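Local coordinates for spermidine N(1)-acetyltransferase (Thermoplasma acidophilum, PDB 3K9U), which transfers an acetyl group from acetyl-CoA to polyamines such as spermidine, protecting the cell against polyamine toxicity, at residues Ser2-Leu16 with Phe65-Phe77. Sequence-based numbering, arbitrary orientation.
Sequences SIEIRKLSIEDLETL and FLGAFADSTLIGF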
ATOM      1  N   SER A   2      13.206  -5.046   9.957  1.00 38.42           N
ATOM      2  CA  SER A   2      13.141  -6.226  10.827  1.00 37.20           C
ATOM      3  C   SER A   2      11.825  -6.295  11.622  1.00 35.70           C
ATOM      4  O   SER A   2      11.484  -5.361  12.355  1.00 35.72           O
ATOM      5  CB  SER A   2      14.304  -6.190  11.808  1.00 37.43           C
ATOM      6  OG  SER A   2      14.131  -7.173  12.807  1.00 39.19           O
ATOM      7  N   ILE A   3      11.100  -7.403  11.490  1.00 33.24           N
ATOM      8  CA  ILE A   3       9.790  -7.527  12.088  1.00 31.63           C
ATOM      9  C   ILE A   3       9.805  -8.440  13.301  1.00 30.32           C
ATOM     10  O   ILE A   3      10.209  -9.593  13.191  1.00 29.20           O
ATOM     11  CB  ILE A   3       8.780  -8.052  11.066  1.00 31.99           C
ATOM     12  CG1 ILE A   3       8.410  -6.926  10.091  1.00 33.31           C
ATOM     13  CG2 ILE A   3       7.539  -8.582  11.768  1.00 29.87           C
ATOM     14  CD1 ILE A   3       9.398  -6.788   8.952  1.00 36.46           C
ATOM     15  N   GLU A   4       9.389  -7.914  14.456  1.00 29.06           N
ATOM     16  CA  GLU A   4       9.199  -8.737  15.664  1.00 28.42           C
ATOM     17  C   GLU A   4       7.720  -8.785  16.012  1.00 26.92           C
ATOM     18  O   GLU A   4       7.015  -7.780  15.872  1.00 24.83           O
ATOM     19  CB  GLU A   4       9.988  -8.189  16.860  1.00 29.03           C
ATOM     20  CG  GLU A   4      11.529  -8.104  16.699  1.00 32.18           C
ATOM     21  CD  GLU A   4      12.296  -9.430  16.967  1.00 38.11           C
ATOM     22  OE1 GLU A   4      11.827 -10.281  17.766  1.00 42.27           O
ATOM     23  OE2 GLU A   4      13.397  -9.611  16.385  1.00 39.64           O
ATOM     24  N   ILE A   5       7.256  -9.956  16.448  1.00 26.52           N
ATOM     25  CA  ILE A   5       5.875 -10.148  16.893  1.00 26.86           C
ATOM     26  C   ILE A   5       5.867 -10.466  18.393  1.00 26.80           C
ATOM     27  O   ILE A   5       6.600 -11.321  18.829  1.00 27.85           O
ATOM     28  CB  ILE A   5       5.193 -11.329  16.157  1.00 27.03           C
ATOM     29  CG1 ILE A   5       5.201 -11.114  14.637  1.00 28.34           C
ATOM     30  CG2 ILE A   5       3.746 -11.538  16.681  1.00 26.41           C
ATOM     31  CD1 ILE A   5       4.527  -9.799  14.156  1.00 27.81           C
ATOM     32  N   ARG A   6       5.047  -9.780  19.178  1.00 26.18           N
ATOM     33  CA  ARG A   6       4.960 -10.061  20.603  1.00 26.17           C
ATOM     34  C   ARG A   6       3.704  -9.502  21.212  1.00 25.97           C
ATOM     35  O   ARG A   6       3.050  -8.637  20.631  1.00 24.90           O
ATOM     36  CB  ARG A   6       6.169  -9.501  21.358  1.00 26.94           C
ATOM     37  CG  ARG A   6       6.410  -8.017  21.179  1.00 27.85           C
ATOM     38  CD  ARG A   6       7.382  -7.470  22.270  1.00 30.73           C
ATOM     39  NE  ARG A   6       7.451  -6.006  22.160  1.00 31.65           N
ATOM     40  CZ  ARG A   6       8.194  -5.350  21.272  1.00 30.73           C
ATOM     41  NH1 ARG A   6       8.151  -4.017  21.225  1.00 30.64           N
ATOM     42  NH2 ARG A   6       8.978  -6.015  20.429  1.00 30.14           N
ATOM     43  N   LYS A   7       3.385  -9.992  22.408  1.00 26.73           N
ATOM     44  CA  LYS A   7       2.219  -9.523  23.148  1.00 26.46           C
ATOM     45  C   LYS A   7       2.264  -8.010  23.335  1.00 26.33           C
ATOM     46  O   LYS A   7       3.325  -7.416  23.579  1.00 24.89           O
ATOM     47  CB  LYS A   7       2.112 -10.238  24.491  1.00 27.07           C
ATOM     48  CG  LYS A   7       1.759 -11.749  24.353  1.00 28.39           C
ATOM     49  CD  LYS A   7       1.568 -12.443  25.701  1.00 30.29           C
ATOM     50  CE  LYS A   7       1.148 -13.915  25.477  1.00 35.92           C
ATOM     51  NZ  LYS A   7       0.206 -14.495  26.508  1.00 36.92           N
ATOM     52  N   LEU A   8       1.110  -7.383  23.148  1.00 26.52           N
ATOM     53  CA  LEU A   8       0.989  -5.950  23.355  1.00 27.15           C
ATOM     54  C   LEU A   8       1.000  -5.658  24.839  1.00 27.76           C
ATOM     55  O   LEU A   8       0.647  -6.519  25.646  1.00 29.44           O
ATOM     56  CB  LEU A   8      -0.289  -5.433  22.724  1.00 26.95           C
ATOM     57  CG  LEU A   8      -0.210  -5.509  21.202  1.00 27.89           C
ATOM     58  CD1 LEU A   8      -1.606  -5.527  20.595  1.00 29.25           C
ATOM     59  CD2 LEU A   8       0.628  -4.366  20.687  1.00 24.05           C
ATOM     60  N   SER A   9       1.428  -4.457  25.196  1.00 27.35           N
ATOM     61  CA  SER A   9       1.480  -4.054  26.580  1.00 28.02           C
ATOM     62  C   SER A   9       1.001  -2.620  26.622  1.00 27.14           C
ATOM     63  O   SER A   9       0.764  -2.012  25.555  1.00 24.89           O
ATOM     64  CB  SER A   9       2.905  -4.192  27.150  1.00 28.38           C
ATOM     65  OG  SER A   9       3.714  -3.104  26.737  1.00 31.39           O
ATOM     66  N   ILE A  10       0.842  -2.080  27.832  1.00 25.82           N
ATOM     67  CA  ILE A  10       0.145  -0.797  27.954  1.00 26.41           C
ATOM     68  C   ILE A  10       0.954   0.360  27.322  1.00 26.47           C
ATOM     69  O   ILE A  10       0.383   1.363  26.896  1.00 27.30           O
ATOM     70  CB  ILE A  10      -0.293  -0.459  29.419  1.00 27.31           C
ATOM     71  CG1 ILE A  10       0.800   0.267  30.191  1.00 25.12           C
ATOM     72  CG2 ILE A  10      -0.767  -1.714  30.189  1.00 27.80           C
ATOM     73  CD1 ILE A  10       0.372   0.543  31.617  1.00 29.29           C
ATOM     74  N   GLU A  11       2.268   0.221  27.243  1.00 26.20           N
ATOM     75  CA  GLU A  11       3.093   1.229  26.552  1.00 26.87           C
ATOM     76  C   GLU A  11       2.808   1.289  25.043  1.00 26.08           C
ATOM     77  O   GLU A  11       3.144   2.270  24.394  1.00 26.20           O
ATOM     78  CB  GLU A  11       4.592   1.017  26.798  1.00 27.28           C
ATOM     79  CG  GLU A  11       5.010  -0.426  26.897  1.00 31.82           C
ATOM     80  CD  GLU A  11       6.487  -0.654  26.659  1.00 38.08           C
ATOM     81  OE1 GLU A  11       7.328   0.145  27.147  1.00 40.40           O
ATOM     82  OE2 GLU A  11       6.799  -1.666  25.988  1.00 41.64           O
ATOM     83  N   ASP A  12       2.161   0.263  24.498  1.00 25.34           N
ATOM     84  CA  ASP A  12       1.781   0.271  23.092  1.00 25.44           C
ATOM     85  C   ASP A  12       0.485   1.044  22.833  1.00 25.72           C
ATOM     86  O   ASP A  12       0.054   1.146  21.695  1.00 27.10           O
ATOM     87  CB  ASP A  12       1.659  -1.165  22.563  1.00 24.74           C
ATOM     88  CG  ASP A  12       2.963  -1.937  22.677  1.00 25.02           C
ATOM     89  OD1 ASP A  12       4.018  -1.398  22.263  1.00 24.53           O
ATOM     90  OD2 ASP A  12       2.947  -3.080  23.188  1.00 26.66           O
ATOM     91  N   LEU A  13      -0.123   1.610  23.864  1.00 25.63           N
ATOM     92  CA  LEU A  13      -1.492   2.112  23.742  1.00 26.27           C
ATOM     93  C   LEU A  13      -1.696   3.203  22.689  1.00 26.48           C
ATOM     94  O   LEU A  13      -2.596   3.106  21.830  1.00 26.08           O
ATOM     95  CB  LEU A  13      -1.989   2.631  25.099  1.00 26.75           C
ATOM     96  CG  LEU A  13      -3.386   3.252  25.074  1.00 26.59           C
ATOM     97  CD1 LEU A  13      -4.437   2.171  24.927  1.00 26.09           C
ATOM     98  CD2 LEU A  13      -3.587   4.052  26.330  1.00 25.42           C
ATOM     99  N   GLU A  14      -0.892   4.251  22.766  1.00 26.42           N
ATOM    100  CA  GLU A  14      -1.113   5.420  21.923  1.00 27.81           C
ATOM    101  C   GLU A  14      -0.817   5.090  20.451  1.00 26.77           C
ATOM    102  O   GLU A  14      -1.520   5.559  19.550  1.00 26.52           O
ATOM    103  CB  GLU A  14      -0.275   6.616  22.412  1.00 28.52           C
ATOM    104  CG  GLU A  14      -0.637   7.117  23.876  1.00 34.43           C
ATOM    105  CD  GLU A  14      -0.076   6.233  25.028  1.00 40.08           C
ATOM    106  OE1 GLU A  14       0.538   5.166  24.766  1.00 42.28           O
ATOM    107  OE2 GLU A  14      -0.256   6.609  26.210  1.00 43.96           O
ATOM    108  N   THR A  15       0.212   4.282  20.208  1.00 25.77           N
ATOM    109  CA  THR A  15       0.592   3.959  18.837  1.00 25.95           C
ATOM    110  C   THR A  15      -0.450   2.987  18.247  1.00 25.16           C
ATOM    111  O   THR A  15      -0.827   3.090  17.071  1.00 24.08           O
ATOM    112  CB  THR A  15       2.070   3.472  18.733  1.00 26.29           C
ATOM    113  OG1 THR A  15       2.251   2.292  19.510  1.00 31.01           O
ATOM    114  CG2 THR A  15       3.045   4.528  19.268  1.00 25.02           C
ATOM    115  N   LEU A  16      -0.984   2.106  19.089  1.00 24.95           N
ATOM    116  CA  LEU A  16      -2.072   1.203  18.668  1.00 24.45           C
ATOM    117  C   LEU A  16      -3.321   1.958  18.151  1.00 23.18           C
ATOM    118  O   LEU A  16      -3.877   1.613  17.089  1.00 21.97           O
ATOM    119  CB  LEU A  16      -2.418   0.240  19.793  1.00 24.98           C
ATOM    120  CG  LEU A  16      -3.388  -0.915  19.479  1.00 28.48           C
ATOM    121  CD1 LEU A  16      -2.766  -1.940  18.582  1.00 32.35           C
ATOM    122  CD2 LEU A  16      -3.796  -1.580  20.776  1.00 30.35           C
ATOM    123  N   PHE A  65      -3.388 -11.237  21.696  1.00 21.87           N
ATOM    124  CA  PHE A  65      -3.428  -9.849  21.258  1.00 21.43           C
ATOM    125  C   PHE A  65      -1.973  -9.448  21.017  1.00 20.62           C
ATOM    126  O   PHE A  65      -1.223  -9.124  21.951  1.00 18.81           O
ATOM    127  CB  PHE A  65      -4.144  -9.012  22.333  1.00 21.96           C
ATOM    128  CG  PHE A  65      -4.709  -7.675  21.865  1.00 23.17           C
ATOM    129  CD1 PHE A  65      -4.952  -7.384  20.533  1.00 26.73           C
ATOM    130  CD2 PHE A  65      -5.069  -6.731  22.811  1.00 25.04           C
ATOM    131  CE1 PHE A  65      -5.489  -6.150  20.162  1.00 30.66           C
ATOM    132  CE2 PHE A  65      -5.623  -5.506  22.457  1.00 27.07           C
ATOM    133  CZ  PHE A  65      -5.828  -5.205  21.136  1.00 28.31           C
ATOM    134  N   LEU A  66      -1.580  -9.510  19.741  1.00 20.54           N
ATOM    135  CA  LEU A  66      -0.178  -9.368  19.341  1.00 20.18           C
ATOM    136  C   LEU A  66       0.017  -8.156  18.449  1.00 20.08           C
ATOM    137  O   LEU A  66      -0.872  -7.795  17.695  1.00 19.60           O
ATOM    138  CB  LEU A  66       0.280 -10.609  18.572  1.00 20.37           C
ATOM    139  CG  LEU A  66      -0.076 -11.995  19.094  1.00 20.82           C
ATOM    140  CD1 LEU A  66       0.303 -13.077  18.107  1.00 23.85           C
ATOM    141  CD2 LEU A  66       0.611 -12.256  20.431  1.00 23.73           C
ATOM    142  N   GLY A  67       1.201  -7.553  18.541  1.00 20.34           N
ATOM    143  CA  GLY A  67       1.628  -6.453  17.694  1.00 19.21           C
ATOM    144  C   GLY A  67       2.766  -6.864  16.771  1.00 20.45           C
ATOM    145  O   GLY A  67       3.582  -7.742  17.117  1.00 19.71           O
ATOM    146  N   ALA A  68       2.789  -6.254  15.578  1.00 20.01           N
ATOM    147  CA  ALA A  68       3.912  -6.353  14.668  1.00 20.10           C
ATOM    148  C   ALA A  68       4.750  -5.082  14.797  1.00 20.20           C
ATOM    149  O   ALA A  68       4.249  -3.969  14.597  1.00 21.37           O
ATOM    150  CB  ALA A  68       3.419  -6.559  13.201  1.00 18.53           C
ATOM    151  N   PHE A  69       6.022  -5.248  15.122  1.00 20.59           N
ATOM    152  CA  PHE A  69       6.921  -4.123  15.271  1.00 22.28           C
ATOM    153  C   PHE A  69       7.974  -4.132  14.152  1.00 23.76           C
ATOM    154  O   PHE A  69       8.732  -5.096  13.997  1.00 25.29           O
ATOM    155  CB  PHE A  69       7.584  -4.168  16.647  1.00 21.92           C
ATOM    156  CG  PHE A  69       6.602  -4.024  17.805  1.00 22.38           C
ATOM    157  CD1 PHE A  69       5.800  -5.093  18.203  1.00 20.75           C
ATOM    158  CD2 PHE A  69       6.486  -2.828  18.495  1.00 22.96           C
ATOM    159  CE1 PHE A  69       4.914  -4.963  19.281  1.00 21.20           C
ATOM    160  CE2 PHE A  69       5.598  -2.694  19.578  1.00 20.95           C
ATOM    161  CZ  PHE A  69       4.812  -3.754  19.964  1.00 18.84           C
ATOM    162  N   ALA A  70       7.989  -3.065  13.364  1.00 24.78           N
ATOM    163  CA  ALA A  70       8.948  -2.889  12.287  1.00 25.92           C
ATOM    164  C   ALA A  70      10.035  -1.966  12.821  1.00 27.30           C
ATOM    165  O   ALA A  70       9.792  -0.779  13.074  1.00 26.41           O
ATOM    166  CB  ALA A  70       8.277  -2.276  11.063  1.00 25.55           C
ATOM    167  N   ASP A  71      11.214  -2.546  13.048  1.00 29.14           N
ATOM    168  CA  ASP A  71      12.333  -1.843  13.655  1.00 30.26           C
ATOM    169  C   ASP A  71      11.858  -1.091  14.899  1.00 29.82           C
ATOM    170  O   ASP A  71      12.098   0.113  15.043  1.00 30.47           O
ATOM    171  CB  ASP A  71      12.984  -0.887  12.624  1.00 31.65           C
ATOM    172  CG  ASP A  71      13.354  -1.602  11.294  1.00 35.25           C
ATOM    173  OD1 ASP A  71      14.133  -2.590  11.329  1.00 39.70           O
ATOM    174  OD2 ASP A  71      12.857  -1.186  10.213  1.00 38.50           O
ATOM    175  N   SER A  72      11.166  -1.814  15.782  1.00 28.75           N
ATOM    176  CA  SER A  72      10.730  -1.302  17.094  1.00 28.13           C
ATOM    177  C   SER A  72       9.500  -0.361  17.106  1.00 26.49           C
ATOM    178  O   SER A  72       9.074   0.085  18.168  1.00 25.49           O
ATOM    179  CB  SER A  72      11.898  -0.618  17.817  1.00 29.14           C
ATOM    180  OG  SER A  72      11.870   0.799  17.650  1.00 32.72           O
ATOM    181  N   THR A  73       8.936  -0.058  15.938  1.00 24.93           N
ATOM    182  CA  THR A  73       7.752   0.795  15.840  1.00 23.36           C
ATOM    183  C   THR A  73       6.560  -0.139  15.600  1.00 21.79           C
ATOM    184  O   THR A  73       6.609  -0.961  14.694  1.00 20.14           O
ATOM    185  CB  THR A  73       7.902   1.806  14.679  1.00 23.77           C
ATOM    186  OG1 THR A  73       9.122   2.557  14.854  1.00 24.09           O
ATOM    187  CG2 THR A  73       6.693   2.752  14.609  1.00 23.13           C
ATOM    188  N   LEU A  74       5.513  -0.020  16.419  1.00 20.28           N
ATOM    189  CA  LEU A  74       4.276  -0.793  16.233  1.00 20.29           C
ATOM    190  C   LEU A  74       3.599  -0.394  14.915  1.00 19.54           C
ATOM    191  O   LEU A  74       3.230   0.762  14.748  1.00 19.70           O
ATOM    192  CB  LEU A  74       3.293  -0.589  17.410  1.00 20.01           C
ATOM    193  CG  LEU A  74       2.024  -1.463  17.329  1.00 22.65           C
ATOM    194  CD1 LEU A  74       2.341  -2.940  17.624  1.00 24.28           C
ATOM    195  CD2 LEU A  74       0.951  -0.992  18.281  1.00 24.75           C
ATOM    196  N   ILE A  75       3.425  -1.331  13.979  1.00 18.02           N
ATOM    197  CA  ILE A  75       2.735  -0.985  12.739  1.00 17.64           C
ATOM    198  C   ILE A  75       1.515  -1.859  12.401  1.00 18.23           C
ATOM    199  O   ILE A  75       0.965  -1.751  11.310  1.00 19.23           O
ATOM    200  CB  ILE A  75       3.686  -0.930  11.544  1.00 16.80           C
ATOM    201  CG1 ILE A  75       4.506  -2.231  11.371  1.00 18.44           C
ATOM    202  CG2 ILE A  75       4.652   0.305  11.678  1.00 20.38           C
ATOM    203  CD1 ILE A  75       3.711  -3.525  10.911  1.00 14.16           C
ATOM    204  N   GLY A  76       1.117  -2.754  13.304  1.00 17.92           N
ATOM    205  CA  GLY A  76      -0.027  -3.635  13.046  1.00 17.02           C
ATOM    206  C   GLY A  76      -0.323  -4.482  14.264  1.00 17.35           C
ATOM    207  O   GLY A  76       0.496  -4.539  15.201  1.00 17.18           O
ATOM    208  N   PHE A  77      -1.478  -5.131  14.279  1.00 17.04           N
ATOM    209  CA  PHE A  77      -1.812  -6.018  15.387  1.00 17.76           C
ATOM    210  C   PHE A  77      -2.853  -7.039  15.005  1.00 17.44           C
ATOM    211  O   PHE A  77      -3.496  -6.892  14.006  1.00 17.80           O
ATOM    212  CB  PHE A  77      -2.342  -5.195  16.566  1.00 17.52           C
ATOM    213  CG  PHE A  77      -3.588  -4.398  16.236  1.00 18.52           C
ATOM    214  CD1 PHE A  77      -3.493  -3.116  15.683  1.00 19.28           C
ATOM    215  CD2 PHE A  77      -4.838  -4.928  16.437  1.00 19.63           C
ATOM    216  CE1 PHE A  77      -4.639  -2.378  15.361  1.00 19.12           C
ATOM    217  CE2 PHE A  77      -5.984  -4.194  16.118  1.00 20.43           C
ATOM    218  CZ  PHE A  77      -5.878  -2.910  15.581  1.00 17.69           C
TER
HETATM  219  O   HOH W   1      -1.174  -9.283  24.937  1.00 25.94           O
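The first strand of this GNAT fold, 3-7, forms an edge of the sheet within the chain and pairs antiparallel with strand 63-70, before the start of helix 13-27 returns over the hairpin that Ala-70 to Thr-73 closes with a type I' turn. There Leu-16 CD1 packs 3.8 Å from Leu-74 CD2, and Thr-15 OG1 lies by Leu-74 CB. Backbone bonds run from Ser-2 to Leu-8, Glu-4 and Phe-69 forming one hydrogen-bonded pair, Arg-6 and Gly-67 the next. Beyond the strand, Ser-2 N donates to Asp-71 OD1 (3.0 Å), meeting it from above the carboxylate plane.

On the face turned to helix 13-27, the ring of Phe-69 is sandwiched. The Arg-6 guanidinium lies flat on one face, its CZ 3.7 Å from the Phe-69 ring centroid and the planes 20° apart, a cation-pi stack. Arg-6 CG sits between its own backbone N and carbonyl carbon (chi1 56°), and the extended chain beyond carries the guanidinium over the ring. Leu-74 CD1 packs on the opposite face, while Asp-12 OD1 approaches the ring edge, 3.4 Å from Phe-69 CE2. That carboxylate also accepts Ser-9 N through OD2 (2.9 Å), which ties it to the turn leading into the helix. Were Phe-69 an alanine, the Arg-6 guanidinium would probably lose the ring it lies on and be freer to turn, with a gap left between it and Leu-74.

Leu-8 leans over the backbone of Gly-67: CD2 meets Leu-74 CD1, and CD1 lies over the Phe-65 ring, a CH-pi contact. On the other side of the sheet, Ile-5 and Ala-68 face helix 103-118, where Ala-68 touches the acetyl-CoA-binding Ile-103. There the methyl CD1 of Ile-5 rests 3.6 Å from Ala-68 CB.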